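Local coordinates for protein Cys-Gly metallodipeptidase DUG1 (Saccharomyces cerevisiae, PDB 4G1P) that hydrolyses Cys-Gly dipeptides as a zinc- or manganese-dependent M20A metallopeptidase and serves as the catalytic component of the glutathione-degrading complex in yeast, at residues K94-V99 against G192-C197; Y100-V105 against M170-S175; T136-P141 against I198-W203. All blocks are in the same frame, centred on the assembly; numbering follows the deposited sequence.

Interaction 1 of 3, residues K94-V99 against G192-C197; sequences KKTVLV and GVDAVC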
loop_
_atom_site.group_PDB
_atom_site.type_symbol
_atom_site.label_atom_id
_atom_site.label_comp_id
_atom_site.label_asym_id
_atom_site.label_seq_id
_atom_site.Cartn_x
_atom_site.Cartn_y
_atom_site.Cartn_z
ATOM N N LYS A 94 23.121 -5.930 47.987
ATOM C CA LYS A 94 22.898 -6.752 46.813
ATOM C C LYS A 94 23.258 -5.997 45.546
ATOM O O LYS A 94 23.226 -4.764 45.516
ATOM C CB LYS A 94 21.452 -7.235 46.760
ATOM C CG LYS A 94 21.095 -8.220 47.862
ATOM C CD LYS A 94 19.866 -9.033 47.474
ATOM C CE LYS A 94 19.512 -10.074 48.517
ATOM N NZ LYS A 94 18.543 -9.529 49.487
ATOM N N LYS A 95 23.620 -6.730 44.501
ATOM C CA LYS A 95 23.811 -6.106 43.202
ATOM C C LYS A 95 22.469 -5.621 42.622
ATOM O O LYS A 95 21.396 -6.140 42.947
ATOM C CB LYS A 95 24.499 -7.075 42.247
ATOM C CG LYS A 95 25.887 -7.462 42.686
ATOM C CD LYS A 95 26.406 -8.637 41.870
ATOM C CE LYS A 95 27.775 -9.115 42.358
ATOM N NZ LYS A 95 28.297 -10.277 41.577
ATOM N N THR A 96 22.531 -4.613 41.770
ATOM C CA THR A 96 21.326 -4.129 41.120
ATOM C C THR A 96 21.315 -4.451 39.628
ATOM O O THR A 96 22.195 -4.017 38.893
ATOM C CB THR A 96 21.177 -2.631 41.319
ATOM O OG1 THR A 96 20.996 -2.371 42.712
ATOM C CG2 THR A 96 19.979 -2.116 40.552
ATOM N N VAL A 97 20.339 -5.231 39.184
ATOM C CA VAL A 97 20.211 -5.508 37.757
ATOM C C VAL A 97 19.049 -4.735 37.137
ATOM O O VAL A 97 17.917 -4.799 37.612
ATOM C CB VAL A 97 20.022 -7.004 37.467
ATOM C CG1 VAL A 97 19.931 -7.235 35.972
ATOM C CG2 VAL A 97 21.167 -7.794 38.044
ATOM N N LEU A 98 19.347 -3.988 36.082
ATOM C CA LEU A 98 18.311 -3.302 35.326
ATOM C C LEU A 98 17.886 -4.199 34.176
ATOM O O LEU A 98 18.733 -4.672 33.393
ATOM C CB LEU A 98 18.821 -1.960 34.799
ATOM C CG LEU A 98 17.924 -1.196 33.819
ATOM C CD1 LEU A 98 16.543 -1.082 34.379
ATOM C CD2 LEU A 98 18.457 0.190 33.572
ATOM N N VAL A 99 16.581 -4.459 34.090
ATOM C CA VAL A 99 16.045 -5.172 32.935
ATOM C C VAL A 99 15.202 -4.253 32.072
ATOM O O VAL A 99 14.382 -3.480 32.572
ATOM C CB VAL A 99 15.245 -6.445 33.316
ATOM C CG1 VAL A 99 16.162 -7.463 33.962
ATOM C CG2 VAL A 99 14.069 -6.112 34.230
ATOM N N GLY A 192 22.485 3.404 40.820
ATOM C CA GLY A 192 23.153 2.275 41.443
ATOM C C GLY A 192 23.297 1.014 40.607
ATOM O O GLY A 192 23.749 -0.017 41.112
ATOM N N VAL A 193 22.926 1.094 39.332
ATOM C CA VAL A 193 22.850 -0.089 38.487
ATOM C C VAL A 193 24.210 -0.754 38.294
ATOM O O VAL A 193 25.198 -0.082 38.012
ATOM C CB VAL A 193 22.220 0.239 37.118
ATOM C CG1 VAL A 193 22.267 -0.966 36.226
ATOM C CG2 VAL A 193 20.785 0.705 37.293
ATOM N N ASP A 194 24.258 -2.073 38.451
ATOM C CA ASP A 194 25.506 -2.805 38.278
ATOM C C ASP A 194 25.589 -3.568 36.961
ATOM O O ASP A 194 26.659 -4.038 36.569
ATOM C CB ASP A 194 25.720 -3.768 39.445
ATOM C CG ASP A 194 25.789 -3.054 40.761
ATOM O OD1 ASP A 194 26.572 -2.089 40.862
ATOM O OD2 ASP A 194 25.039 -3.431 41.681
ATOM N N ALA A 195 24.461 -3.695 36.281
ATOM C CA ALA A 195 24.397 -4.558 35.119
ATOM C C ALA A 195 23.052 -4.382 34.471
ATOM O O ALA A 195 22.081 -4.023 35.136
ATOM C CB ALA A 195 24.601 -6.017 35.520
ATOM N N VAL A 196 23.008 -4.633 33.170
ATOM C CA VAL A 196 21.775 -4.554 32.420
ATOM C C VAL A 196 21.549 -5.850 31.651
ATOM O O VAL A 196 22.456 -6.352 30.976
ATOM C CB VAL A 196 21.786 -3.362 31.466
ATOM C CG1 VAL A 196 20.596 -3.429 30.500
ATOM C CG2 VAL A 196 21.778 -2.067 32.261
ATOM N N CYS A 197 20.339 -6.396 31.783
ATOM C CA CYS A 197 19.928 -7.557 31.011
ATOM C C CYS A 197 18.737 -7.236 30.102
ATOM O O CYS A 197 17.800 -6.531 30.500
ATOM C CB CYS A 197 19.558 -8.711 31.929
ATOM S SG CYS A 197 19.348 -10.201 30.980
HETATM O O HOH W 1 24.022 -1.845 43.744
#
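Asp194 OD2 takes the backbone N-H of Thr96 over 2.8 Å in a nearly straight bond (165° at the hydrogen), met on the anti side of the carboxylate and somewhat out of its plane. The bond is answered in the other direction: Asp194 N donates to Thr96 O at 2.9 Å. With CG anti to the carbonyl carbon (chi1 -60°), the carboxylate lies beside its own backbone N, and one residue can grip both polar groups of Thr96. A water links Thr96 OG1 to Gly192 O and lies 2.8 Å from Asp194 OD2, tying together this outer end of the pair. Lys95 puts its CB near the same carboxylate, but its amine leads away to the carbonyls of Tyr475 and Ser478.

Farther along, the pairing is by main chain alone. Leu98 N donates to Ala195 O at 2.9 Å, and Leu98 O in turn receives Cys197 N. Leu98 CB rests on Val196 CG2 and, at 3.9 Å, on Val193 CG1; helix 426-433 packs on this face through Phe429 and Leu433. On the other face Val99 CG1 approaches Cys197 CB at 4.2 Å, and Tyr471 and Tyr475 of helix 458-477 pack on Val97, Ala195 and Cys197. This is a parallel strand pair inside the helix-flanked mixed sheet of the M20 catalytic domain's alpha/beta scaffold.

Interaction 2 of 3, residues Y100-V105 against M170-S175; sequences YGHYDV and MEESGS. With ZN (zinc ion), chain B; GLY (glycine), chain D.
Over one face of the His102 ring lies Glu171 CB, 3.5 Å from the ring centroid in a CH-pi contact, while Asp104 O sits at the ring edge, in plane, and accepts from ND1 at 3.1 Å. The Glu171 chain bends at chi2 (-94°), which lays its carboxylate almost parallel to the imidazole, 2° off, with OE2 3.1 Å from the O atom of the bound glycine. Glu172 stands nearly upright to the same ring, its carboxylate plane turned 80° away; its OE2 binds zinc at 2.1 Å and its OE1, which also takes Gln106 NE2, more loosely at 2.6 Å. Asp137 and His450 share the metal. Asp104, probably an active-site residue as in relatives, accepts from two successive backbone amides: OD1 takes Glu171 N at 3.0 Å and OD2, through its syn lone pair, takes Glu172 N at 2.8 Å. This pair of bonds probably helps to hold the turn carrying Glu171, the probable proton acceptor. Replacing His102 with an alanine is likely to strip Glu171 of the flat surface it stacks on and leave Asp104 O without this N-H. The contact joins the end of strand 96-102 to the loop between strand 162-168 and helix 178-185, with Val105 lying on Thr139 of helix 135-154.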
loop_
_atom_site.group_PDB
_atom_site.type_symbol
_atom_site.label_atom_id
_atom_site.label_comp_id
_atom_site.label_asym_id
_atom_site.label_seq_id
_atom_site.Cartn_x
_atom_site.Cartn_y
_atom_site.Cartn_z
ATOM N N TYR A 100 15.425 -4.347 30.767
ATOM C CA TYR A 100 14.701 -3.559 29.777
ATOM C C TYR A 100 13.942 -4.464 28.820
ATOM O O TYR A 100 14.424 -5.550 28.454
ATOM C CB TYR A 100 15.684 -2.717 28.980
ATOM C CG TYR A 100 15.174 -2.259 27.633
ATOM C CD1 TYR A 100 15.290 -3.069 26.501
ATOM C CD2 TYR A 100 14.606 -1.003 27.483
ATOM C CE1 TYR A 100 14.821 -2.656 25.283
ATOM C CE2 TYR A 100 14.151 -0.575 26.263
ATOM C CZ TYR A 100 14.259 -1.403 25.168
ATOM O OH TYR A 100 13.805 -0.968 23.957
ATOM N N GLY A 101 12.771 -3.992 28.392
ATOM C CA GLY A 101 11.967 -4.652 27.379
ATOM C C GLY A 101 10.972 -3.658 26.805
ATOM O O GLY A 101 11.015 -2.462 27.117
ATOM N N HIS A 102 10.060 -4.125 25.970
ATOM C CA HIS A 102 9.107 -3.200 25.391
ATOM C C HIS A 102 7.721 -3.783 25.262
ATOM O O HIS A 102 7.546 -4.952 24.896
ATOM C CB HIS A 102 9.605 -2.645 24.053
ATOM C CG HIS A 102 9.656 -3.646 22.937
ATOM N ND1 HIS A 102 8.580 -3.896 22.109
ATOM C CD2 HIS A 102 10.674 -4.414 22.474
ATOM C CE1 HIS A 102 8.928 -4.798 21.205
ATOM N NE2 HIS A 102 10.193 -5.125 21.403
ATOM N N TYR A 103 6.733 -2.950 25.558
ATOM C CA TYR A 103 5.361 -3.416 25.612
ATOM C C TYR A 103 4.500 -3.057 24.404
ATOM O O TYR A 103 3.353 -3.492 24.330
ATOM C CB TYR A 103 4.697 -2.954 26.894
ATOM C CG TYR A 103 4.604 -1.462 27.075
ATOM C CD1 TYR A 103 3.609 -0.725 26.439
ATOM C CD2 TYR A 103 5.481 -0.783 27.930
ATOM C CE1 TYR A 103 3.501 0.653 26.618
ATOM C CE2 TYR A 103 5.376 0.588 28.119
ATOM C CZ TYR A 103 4.376 1.301 27.457
ATOM O OH TYR A 103 4.251 2.658 27.634
ATOM N N ASP A 104 5.029 -2.261 23.477
ATOM C CA ASP A 104 4.322 -1.986 22.233
ATOM C C ASP A 104 4.634 -3.128 21.296
ATOM O O ASP A 104 5.530 -3.921 21.581
ATOM C CB ASP A 104 4.728 -0.648 21.608
ATOM C CG ASP A 104 6.211 -0.581 21.261
ATOM O OD1 ASP A 104 7.060 -0.775 22.162
ATOM O OD2 ASP A 104 6.537 -0.325 20.081
ATOM N N VAL A 105 3.889 -3.211 20.191
ATOM C CA VAL A 105 3.940 -4.353 19.276
ATOM C C VAL A 105 3.678 -3.937 17.834
ATOM O O VAL A 105 3.030 -2.929 17.581
ATOM C CB VAL A 105 2.873 -5.419 19.647
ATOM C CG1 VAL A 105 3.163 -6.050 21.005
ATOM C CG2 VAL A 105 1.468 -4.816 19.631
ATOM N N MET A 170 7.692 2.353 22.678
ATOM C CA MET A 170 7.949 2.910 21.360
ATOM C C MET A 170 9.022 2.126 20.616
ATOM O O MET A 170 9.598 2.628 19.652
ATOM C CB MET A 170 8.364 4.386 21.453
ATOM C CG MET A 170 7.214 5.373 21.644
ATOM S SD MET A 170 6.046 5.402 20.268
ATOM C CE MET A 170 6.898 6.422 19.084
ATOM N N GLU A 171 9.299 0.900 21.051
ATOM C CA GLU A 171 10.402 0.152 20.443
ATOM C C GLU A 171 10.153 -0.141 18.968
ATOM O O GLU A 171 11.075 -0.090 18.162
ATOM C CB GLU A 171 10.693 -1.139 21.201
ATOM C CG GLU A 171 12.106 -1.679 21.023
ATOM C CD GLU A 171 12.236 -2.722 19.908
ATOM O OE1 GLU A 171 11.242 -2.979 19.187
ATOM O OE2 GLU A 171 13.348 -3.286 19.756
ATOM N N GLU A 172 8.904 -0.423 18.620
ATOM C CA GLU A 172 8.566 -0.734 17.236
ATOM C C GLU A 172 8.393 0.543 16.406
ATOM O O GLU A 172 8.023 0.486 15.235
ATOM C CB GLU A 172 7.297 -1.602 17.165
ATOM C CG GLU A 172 7.341 -2.884 17.992
ATOM C CD GLU A 172 8.224 -3.962 17.367
ATOM O OE1 GLU A 172 8.805 -3.719 16.288
ATOM O OE2 GLU A 172 8.341 -5.057 17.957
ATOM N N SER A 173 8.676 1.684 17.024
ATOM C CA SER A 173 8.502 2.983 16.392
ATOM C C SER A 173 9.687 3.912 16.694
ATOM O O SER A 173 9.511 5.100 16.994
ATOM C CB SER A 173 7.190 3.625 16.858
ATOM O OG SER A 173 6.085 2.761 16.643
ATOM N N GLY A 174 10.896 3.355 16.631
ATOM C CA GLY A 174 12.111 4.140 16.782
ATOM C C GLY A 174 12.612 4.397 18.194
ATOM O O GLY A 174 13.621 5.076 18.355
ATOM N N SER A 175 11.930 3.868 19.209
ATOM C CA SER A 175 12.325 4.082 20.610
ATOM C C SER A 175 12.534 5.556 20.915
ATOM O O SER A 175 13.495 5.927 21.578
ATOM C CB SER A 175 13.600 3.307 20.953
ATOM O OG SER A 175 13.395 1.906 20.840
HETATM ZN ZN ZN B . 9.877 -6.007 16.933
HETATM N N GLY D . 12.355 -6.429 16.310
HETATM C CA GLY D . 12.095 -5.194 17.023
HETATM C C GLY D . 12.848 -4.135 16.264
HETATM O O GLY D . 13.890 -3.658 16.704
HETATM O O HOH W 2 15.780 -0.151 21.643
#

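Interaction 3 of 3, residues T136-P141 against I198-W203; sequences TDDTGP and ISDNYW. With ZN (zinc ion), chain B.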
loop_
_atom_site.group_PDB
_atom_site.type_symbol
_atom_site.label_atom_id
_atom_site.label_comp_id
_atom_site.label_asym_id
_atom_site.label_seq_id
_atom_site.Cartn_x
_atom_site.Cartn_y
_atom_site.Cartn_z
ATOM N N THR A 136 6.273 -13.126 21.485
ATOM C CA THR A 136 7.728 -13.221 21.581
ATOM C C THR A 136 8.413 -11.850 21.493
ATOM O O THR A 136 9.506 -11.666 22.010
ATOM C CB THR A 136 8.330 -14.178 20.521
ATOM O OG1 THR A 136 9.608 -14.634 20.962
ATOM C CG2 THR A 136 8.512 -13.482 19.186
ATOM N N ASP A 137 7.763 -10.886 20.856
ATOM C CA ASP A 137 8.377 -9.595 20.598
ATOM C C ASP A 137 7.389 -8.512 20.993
ATOM O O ASP A 137 6.657 -8.012 20.132
ATOM C CB ASP A 137 8.725 -9.501 19.104
ATOM C CG ASP A 137 9.370 -8.176 18.714
ATOM O OD1 ASP A 137 9.768 -7.400 19.601
ATOM O OD2 ASP A 137 9.495 -7.912 17.496
ATOM N N ASP A 138 7.359 -8.125 22.271
ATOM C CA ASP A 138 8.328 -8.512 23.295
ATOM C C ASP A 138 7.594 -8.758 24.620
ATOM O O ASP A 138 8.194 -8.723 25.689
ATOM C CB ASP A 138 9.341 -7.366 23.483
ATOM C CG ASP A 138 10.506 -7.718 24.436
ATOM O OD1 ASP A 138 11.063 -8.841 24.362
ATOM O OD2 ASP A 138 10.870 -6.854 25.258
ATOM N N THR A 139 6.290 -9.001 24.548
ATOM C CA THR A 139 5.464 -9.044 25.761
ATOM C C THR A 139 5.661 -10.315 26.629
ATOM O O THR A 139 5.672 -10.243 27.858
ATOM C CB THR A 139 3.975 -8.800 25.415
ATOM O OG1 THR A 139 3.858 -7.535 24.761
ATOM C CG2 THR A 139 3.121 -8.779 26.649
ATOM N N GLY A 140 5.830 -11.466 25.989
ATOM C CA GLY A 140 6.190 -12.668 26.712
ATOM C C GLY A 140 7.449 -12.512 27.563
ATOM O O GLY A 140 7.405 -12.708 28.785
ATOM N N PRO A 141 8.584 -12.159 26.924
ATOM C CA PRO A 141 9.832 -12.012 27.681
ATOM C C PRO A 141 9.725 -10.943 28.766
ATOM O O PRO A 141 10.135 -11.203 29.894
ATOM C CB PRO A 141 10.843 -11.589 26.609
ATOM C CG PRO A 141 10.271 -12.119 25.326
ATOM C CD PRO A 141 8.795 -11.967 25.476
ATOM N N ILE A 198 18.774 -7.750 28.879
ATOM C CA ILE A 198 17.692 -7.533 27.934
ATOM C C ILE A 198 17.275 -8.858 27.339
ATOM O O ILE A 198 18.122 -9.622 26.864
ATOM C CB ILE A 198 18.121 -6.615 26.783
ATOM C CG1 ILE A 198 18.331 -5.193 27.276
ATOM C CG2 ILE A 198 17.071 -6.604 25.688
ATOM C CD1 ILE A 198 18.928 -4.274 26.212
ATOM N N SER A 199 15.976 -9.135 27.370
ATOM C CA SER A 199 15.438 -10.290 26.690
ATOM C C SER A 199 14.556 -9.798 25.562
ATOM O O SER A 199 13.383 -9.513 25.759
ATOM C CB SER A 199 14.630 -11.134 27.662
ATOM O OG SER A 199 14.267 -12.358 27.070
ATOM N N ASP A 200 15.122 -9.688 24.372
ATOM C CA ASP A 200 14.414 -9.077 23.263
ATOM C C ASP A 200 14.948 -9.568 21.927
ATOM O O ASP A 200 15.008 -8.818 20.956
ATOM C CB ASP A 200 14.557 -7.560 23.341
ATOM C CG ASP A 200 13.370 -6.823 22.737
ATOM O OD1 ASP A 200 12.449 -7.472 22.202
ATOM O OD2 ASP A 200 13.363 -5.581 22.788
ATOM N N ASN A 201 15.365 -10.824 21.887
ATOM C CA ASN A 201 15.714 -11.468 20.636
ATOM C C ASN A 201 15.472 -12.953 20.769
ATOM O O ASN A 201 14.704 -13.360 21.621
ATOM C CB ASN A 201 17.151 -11.149 20.217
ATOM C CG ASN A 201 18.182 -11.747 21.148
ATOM O OD1 ASN A 201 18.045 -11.685 22.376
ATOM N ND2 ASN A 201 19.218 -12.348 20.566
ATOM N N TYR A 202 16.124 -13.763 19.938
ATOM C CA TYR A 202 15.748 -15.173 19.785
ATOM C C TYR A 202 16.973 -16.032 19.628
ATOM O O TYR A 202 18.043 -15.526 19.304
ATOM C CB TYR A 202 14.860 -15.338 18.541
ATOM C CG TYR A 202 14.040 -14.105 18.312
ATOM C CD1 TYR A 202 14.536 -13.050 17.545
ATOM C CD2 TYR A 202 12.807 -13.949 18.931
ATOM C CE1 TYR A 202 13.802 -11.886 17.378
ATOM C CE2 TYR A 202 12.070 -12.797 18.765
ATOM C CZ TYR A 202 12.565 -11.767 17.991
ATOM O OH TYR A 202 11.828 -10.610 17.832
ATOM N N TRP A 203 16.802 -17.335 19.840
ATOM C CA TRP A 203 17.833 -18.306 19.508
ATOM C C TRP A 203 18.083 -18.182 18.036
ATOM O O TRP A 203 17.209 -17.759 17.284
ATOM C CB TRP A 203 17.353 -19.731 19.760
ATOM C CG TRP A 203 17.122 -20.074 21.175
ATOM C CD1 TRP A 203 17.327 -19.274 22.258
ATOM C CD2 TRP A 203 16.640 -21.324 21.680
ATOM N NE1 TRP A 203 16.995 -19.946 23.411
ATOM C CE2 TRP A 203 16.569 -21.208 23.083
ATOM C CE3 TRP A 203 16.255 -22.526 21.083
ATOM C CZ2 TRP A 203 16.141 -22.252 23.897
ATOM C CZ3 TRP A 203 15.827 -23.559 21.893
ATOM C CH2 TRP A 203 15.775 -23.415 23.285
HETATM ZN ZN ZN B . 9.877 -6.007 16.933
HETATM O O HOH W 3 11.928 -14.329 22.649
HETATM O O HOH W 4 11.989 -10.193 20.967
#
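Asp138 and Asp200 lay their carboxylates face to face, planes 24° apart, beside the two-zinc centre of an M20 peptidase. The peptide bond between Asp137 and Asp138 is cis, as in relatives of this family, and turns the two neighbouring acids to different tasks. Asp137 sends OD2 to one zinc at 2.0 Å and also belongs, with Asp200, to the site of the second. Asp138 holds CG anti to the backbone N (chi1 -174°), which carries its carboxylate over that of Asp200; OD2 accepts from His102 N. Such crowding of acids is probably eased by the metals and by donors like this one. Asp137 and Asp200 are turned 65° against each other, their OD1 atoms 3.7 Å apart. Tyr202 comes obliquely to Asp137, its ring steeply turned to the carboxylate, with OH resting 3.5 Å from Asp137 CB. Thr136 CG2 touches Tyr202 CE2 at 3.6 Å, while Thr136 OG1, also bonded to Asp447, lies in plane at the ring edge. Farther along the helix, Pro141 CB lies against Ser199 O and OG, the hydroxyl being bonded to Leu440 O. Two waters close the join: one donates to Thr136 OG1 and Asn201 O, the other to Thr136 O at 3.1 Å and Asp200 OD1 at 3.0 Å.

In the fold
Interaction 1 lies toward the ends of the strands far from the metal site, about 21 Å from the centre of the chain, and is only partly buried, whereas interactions 2 and 3 are buried contacts near that centre. Strand 96-102 serves interactions 1 and 2 in succession, and strand 195-198 leads from interaction 1 into the loop of interaction 3, so neighbouring parallel strands deliver His102 and Asp200 to one metal centre. Chemistry shifts along the way: main-chain bonds and aliphatic packing give way to carboxylates, an imidazole and zinc. Interactions 2 and 3 meet directly at His102 and Asp138.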